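Local coordinates for tail assembly chaperone (Enterobacteria phage HK97, PDB 2OB9), which probably acts as a chaperone in assembly of the phage tail, at residues N68-L80 with V97-L109. Numbering follows the deposited sequence.
Sequences NLCADVVLFIDVL and VREIYGPVHSRLL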
loop_
_atom_site.group_PDB
_atom_site.type_symbol
_atom_site.label_atom_id
_atom_site.label_comp_id
_atom_site.label_asym_id
_atom_site.label_seq_id
_atom_site.Cartn_x
_atom_site.Cartn_y
_atom_site.Cartn_z
ATOM N N ASN A 68 11.434 21.597 0.234
ATOM C CA ASN A 68 11.169 22.058 -1.127
ATOM C C ASN A 68 12.122 23.161 -1.530
ATOM O O ASN A 68 12.582 23.246 -2.674
ATOM C CB ASN A 68 9.703 22.459 -1.293
ATOM C CG ASN A 68 8.786 21.242 -1.493
ATOM O OD1 ASN A 68 8.917 20.492 -2.481
ATOM N ND2 ASN A 68 7.862 21.040 -0.572
ATOM N N LEU A 69 12.460 23.992 -0.559
ATOM C CA LEU A 69 13.464 25.010 -0.741
ATOM C C LEU A 69 14.840 24.391 -1.020
ATOM O O LEU A 69 15.452 24.727 -2.004
ATOM C CB LEU A 69 13.498 25.936 0.468
ATOM C CG LEU A 69 14.504 27.082 0.359
ATOM C CD1 LEU A 69 13.952 28.213 -0.566
ATOM C CD2 LEU A 69 14.888 27.574 1.802
ATOM N N CYS A 70 15.302 23.497 -0.151
ATOM C CA CYS A 70 16.506 22.700 -0.374
ATOM C C CYS A 70 16.594 22.038 -1.727
ATOM O O CYS A 70 17.645 22.070 -2.368
ATOM C CB CYS A 70 16.643 21.607 0.686
ATOM S SG CYS A 70 16.829 22.295 2.281
ATOM N N ALA A 71 15.506 21.386 -2.124
ATOM C CA ALA A 71 15.405 20.744 -3.429
ATOM C C ALA A 71 15.465 21.772 -4.545
ATOM O O ALA A 71 16.140 21.535 -5.562
ATOM C CB ALA A 71 14.126 19.958 -3.522
ATOM N N ASP A 72 14.769 22.912 -4.364
ATOM C CA ASP A 72 14.785 23.968 -5.376
ATOM C C ASP A 72 16.223 24.477 -5.549
ATOM O O ASP A 72 16.715 24.630 -6.672
ATOM C CB ASP A 72 13.833 25.126 -5.041
ATOM C CG ASP A 72 12.373 24.796 -5.292
ATOM O OD1 ASP A 72 12.071 23.664 -5.727
ATOM O OD2 ASP A 72 11.498 25.662 -5.023
ATOM N N VAL A 73 16.930 24.737 -4.456
ATOM C CA VAL A 73 18.289 25.273 -4.664
ATOM C C VAL A 73 19.222 24.327 -5.444
ATOM O O VAL A 73 20.045 24.800 -6.187
ATOM C CB VAL A 73 18.967 25.993 -3.418
ATOM C CG1 VAL A 73 17.980 26.402 -2.348
ATOM C CG2 VAL A 73 20.190 25.257 -2.905
ATOM N N VAL A 74 19.026 23.005 -5.301
ATOM C CA VAL A 74 19.779 21.932 -5.972
ATOM C C VAL A 74 19.547 21.913 -7.458
ATOM O O VAL A 74 20.495 21.749 -8.245
ATOM C CB VAL A 74 19.416 20.528 -5.366
ATOM C CG1 VAL A 74 19.549 19.351 -6.402
ATOM C CG2 VAL A 74 20.223 20.277 -4.132
ATOM N N LEU A 75 18.291 22.060 -7.855
ATOM C CA LEU A 75 17.987 22.241 -9.247
ATOM C C LEU A 75 18.580 23.559 -9.734
ATOM O O LEU A 75 19.079 23.640 -10.855
ATOM C CB LEU A 75 16.459 22.189 -9.518
ATOM C CG LEU A 75 15.775 20.876 -9.822
ATOM C CD1 LEU A 75 14.314 21.096 -10.238
ATOM C CD2 LEU A 75 16.551 20.121 -10.892
ATOM N N PHE A 76 18.478 24.610 -8.927
ATOM C CA PHE A 76 18.963 25.948 -9.357
ATOM C C PHE A 76 20.441 25.988 -9.727
ATOM O O PHE A 76 20.859 26.570 -10.754
ATOM C CB PHE A 76 18.680 27.018 -8.292
ATOM C CG PHE A 76 19.298 28.368 -8.621
ATOM C CD1 PHE A 76 18.720 29.207 -9.576
ATOM C CD2 PHE A 76 20.470 28.798 -7.981
ATOM C CE1 PHE A 76 19.294 30.455 -9.885
ATOM C CE2 PHE A 76 21.049 30.056 -8.301
ATOM C CZ PHE A 76 20.443 30.872 -9.231
ATOM N N ILE A 77 21.231 25.408 -8.843
ATOM C CA ILE A 77 22.641 25.334 -9.002
ATOM C C ILE A 77 22.989 24.609 -10.301
ATOM O O ILE A 77 23.983 24.903 -10.926
ATOM C CB ILE A 77 23.208 24.650 -7.791
ATOM C CG1 ILE A 77 23.351 25.658 -6.654
ATOM C CG2 ILE A 77 24.494 23.916 -8.095
ATOM C CD1 ILE A 77 23.373 24.960 -5.284
ATOM N N ASP A 78 22.133 23.687 -10.708
ATOM C CA ASP A 78 22.380 22.899 -11.865
ATOM C C ASP A 78 21.940 23.582 -13.148
ATOM O O ASP A 78 22.553 23.409 -14.203
ATOM C CB ASP A 78 21.659 21.568 -11.715
ATOM C CG ASP A 78 22.076 20.565 -12.782
ATOM O OD1 ASP A 78 23.259 20.135 -12.774
ATOM O OD2 ASP A 78 21.202 20.242 -13.615
ATOM N N VAL A 79 20.878 24.366 -13.084
ATOM C CA VAL A 79 20.405 25.020 -14.299
ATOM C C VAL A 79 21.164 26.270 -14.704
ATOM O O VAL A 79 21.118 26.642 -15.862
ATOM C CB VAL A 79 18.870 25.293 -14.269
ATOM C CG1 VAL A 79 18.117 24.018 -13.954
ATOM C CG2 VAL A 79 18.504 26.437 -13.302
ATOM N N LEU A 80 21.849 26.919 -13.765
ATOM C CA LEU A 80 22.378 28.277 -13.981
ATOM C C LEU A 80 23.804 28.277 -14.467
ATOM O O LEU A 80 24.699 27.797 -13.771
ATOM C CB LEU A 80 22.302 29.142 -12.691
ATOM C CG LEU A 80 22.710 30.619 -12.858
ATOM C CD1 LEU A 80 21.618 31.370 -13.638
ATOM C CD2 LEU A 80 23.006 31.319 -11.509
ATOM N N VAL A 97 24.525 28.763 -1.307
ATOM C CA VAL A 97 23.442 29.322 -2.145
ATOM C C VAL A 97 22.100 29.362 -1.400
ATOM O O VAL A 97 21.352 30.310 -1.526
ATOM C CB VAL A 97 23.316 28.575 -3.534
ATOM C CG1 VAL A 97 22.117 29.071 -4.337
ATOM C CG2 VAL A 97 24.603 28.703 -4.343
ATOM N N ARG A 98 21.819 28.312 -0.633
ATOM C CA ARG A 98 20.632 28.232 0.222
ATOM C C ARG A 98 20.381 29.463 1.126
ATOM O O ARG A 98 19.227 29.887 1.271
ATOM C CB ARG A 98 20.663 26.946 1.071
ATOM C CG ARG A 98 19.380 26.102 0.986
ATOM C CD ARG A 98 19.322 24.996 2.077
ATOM N NE ARG A 98 20.151 23.834 1.756
ATOM C CZ ARG A 98 20.976 23.221 2.601
ATOM N NH1 ARG A 98 21.107 23.645 3.846
ATOM N NH2 ARG A 98 21.674 22.171 2.194
ATOM N N GLU A 99 21.433 30.053 1.705
ATOM C CA GLU A 99 21.226 31.237 2.559
ATOM C C GLU A 99 20.886 32.565 1.855
ATOM O O GLU A 99 20.327 33.480 2.494
ATOM C CB GLU A 99 22.335 31.431 3.605
ATOM C CG GLU A 99 23.759 31.318 3.143
ATOM C CD GLU A 99 24.753 31.782 4.224
ATOM O OE1 GLU A 99 24.614 32.932 4.721
ATOM O OE2 GLU A 99 25.672 30.996 4.574
ATOM N N ILE A 100 21.175 32.663 0.561
ATOM C CA ILE A 100 20.857 33.865 -0.196
ATOM C C ILE A 100 19.752 33.660 -1.215
ATOM O O ILE A 100 19.325 34.615 -1.849
ATOM C CB ILE A 100 22.129 34.525 -0.920
ATOM C CG1 ILE A 100 22.255 34.168 -2.433
ATOM C CG2 ILE A 100 23.410 34.459 -0.056
ATOM C CD1 ILE A 100 22.720 32.802 -2.874
ATOM N N TYR A 101 19.308 32.421 -1.401
ATOM C CA TYR A 101 18.284 32.114 -2.379
ATOM C C TYR A 101 16.985 32.881 -2.114
ATOM O O TYR A 101 16.382 32.800 -1.028
ATOM C CB TYR A 101 18.036 30.607 -2.406
ATOM C CG TYR A 101 17.168 30.059 -3.528
ATOM C CD1 TYR A 101 17.740 29.580 -4.719
ATOM C CD2 TYR A 101 15.782 29.930 -3.367
ATOM C CE1 TYR A 101 16.937 29.013 -5.733
ATOM C CE2 TYR A 101 14.977 29.367 -4.363
ATOM C CZ TYR A 101 15.564 28.919 -5.553
ATOM O OH TYR A 101 14.778 28.368 -6.546
ATOM N N GLY A 102 16.551 33.623 -3.123
ATOM C CA GLY A 102 15.330 34.392 -3.015
ATOM C C GLY A 102 14.629 34.505 -4.350
ATOM O O GLY A 102 14.813 33.647 -5.225
ATOM N N PRO A 103 13.797 35.546 -4.503
ATOM C CA PRO A 103 12.858 35.721 -5.621
ATOM C C PRO A 103 13.458 35.614 -7.042
ATOM O O PRO A 103 12.849 35.006 -7.914
ATOM C CB PRO A 103 12.279 37.124 -5.365
ATOM C CG PRO A 103 12.359 37.287 -3.886
ATOM C CD PRO A 103 13.679 36.634 -3.518
ATOM N N VAL A 104 14.608 36.224 -7.278
ATOM C CA VAL A 104 15.263 36.165 -8.582
ATOM C C VAL A 104 15.703 34.734 -8.941
ATOM O O VAL A 104 15.373 34.232 -10.017
ATOM C CB VAL A 104 16.446 37.193 -8.696
ATOM C CG1 VAL A 104 17.170 37.074 -10.058
ATOM C CG2 VAL A 104 15.925 38.601 -8.476
ATOM N N HIS A 105 16.431 34.090 -8.029
ATOM C CA HIS A 105 16.885 32.717 -8.218
ATOM C C HIS A 105 15.712 31.796 -8.525
ATOM O O HIS A 105 15.771 30.957 -9.404
ATOM C CB HIS A 105 17.612 32.216 -6.968
ATOM C CG HIS A 105 18.665 33.156 -6.472
ATOM N ND1 HIS A 105 18.360 34.339 -5.839
ATOM C CD2 HIS A 105 20.014 33.110 -6.557
ATOM C CE1 HIS A 105 19.472 34.968 -5.525
ATOM N NE2 HIS A 105 20.491 34.255 -5.977
ATOM N N SER A 106 14.637 31.972 -7.791
ATOM C CA SER A 106 13.508 31.086 -7.919
ATOM C C SER A 106 12.745 31.328 -9.224
ATOM O O SER A 106 12.224 30.404 -9.802
ATOM C CB SER A 106 12.633 31.168 -6.671
ATOM O OG SER A 106 11.591 32.121 -6.841
ATOM N N ARG A 107 12.744 32.568 -9.700
ATOM C CA ARG A 107 12.164 32.936 -11.013
ATOM C C ARG A 107 13.062 32.440 -12.162
ATOM O O ARG A 107 12.585 32.105 -13.231
ATOM C CB ARG A 107 12.021 34.452 -11.101
ATOM C CG ARG A 107 11.372 34.943 -12.395
ATOM C CD ARG A 107 11.406 36.503 -12.602
ATOM N NE ARG A 107 12.762 37.103 -12.728
ATOM C CZ ARG A 107 13.543 36.985 -13.808
ATOM N NH1 ARG A 107 13.140 36.263 -14.864
ATOM N NH2 ARG A 107 14.738 37.591 -13.838
ATOM N N LEU A 108 14.373 32.397 -11.929
ATOM C CA LEU A 108 15.302 31.826 -12.911
ATOM C C LEU A 108 15.177 30.297 -12.958
ATOM O O LEU A 108 15.193 29.730 -14.042
ATOM C CB LEU A 108 16.770 32.280 -12.661
ATOM C CG LEU A 108 17.102 33.742 -13.007
ATOM C CD1 LEU A 108 18.494 34.103 -12.556
ATOM C CD2 LEU A 108 16.957 34.038 -14.525
ATOM N N LEU A 109 15.018 29.639 -11.809
ATOM C CA LEU A 109 14.707 28.227 -11.806
ATOM C C LEU A 109 13.469 27.890 -12.658
ATOM O O LEU A 109 13.537 26.969 -13.489
ATOM C CB LEU A 109 14.556 27.676 -10.395
ATOM C CG LEU A 109 14.199 26.184 -10.178
ATOM C CD1 LEU A 109 15.142 25.247 -10.967
ATOM C CD2 LEU A 109 14.295 25.831 -8.679
#
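F76 reaches out from helix 68-79 into a hole lined by V97, H105, L108 and L109, and two aromatic side chains turn their edges toward its face. The edge of Y101 makes a T-shaped contact with the ring planes at 81°, CE1 lying 3.7 Å from F76 CB. The imidazole of H105 makes an offset edge-to-face contact, its CD2 coming within 3.5 Å of F76 CZ. Separately, H105 CB sits over one face of the phenyl ring as a CH-pi contact, 4.0 Å from the centroid. With CG anti to the backbone N (chi1 173°), the F76 ring projects into this hole, and L80 CB lies over the rim of the opposite face. Y101 in turn takes V73 CG1 over one face as a CH-pi contact, 4.1 Å from its centroid, and L69 CD1 packs obliquely against CD2.

L109 returns the interlock as a knob among D72, L75, F76 and V79. Its two methyls divide the work: CD1 rests 3.6 Å from L75 CB, and CD2 meets D72 CB at 3.7 Å. At the other end, the aliphatic part of R98 crosses V73 at about a right angle, CG to V73 CG1 3.6 Å; its guanidinium is salt-bridged to E94, though buried NE has no partner in the model. No hydrogen bond joins the segments; the second subunit satisfies H105 NE2 through A11 O and D72 OD2 through A119 N.

Helices 68-79 and 103-109 cross at 69° with reciprocal knobs-into-holes packing, and an aromatic cluster of F76 and H105 also draws in Y101 of the connecting loop, within the buried helical core of this tail assembly chaperone, beside a subunit interface.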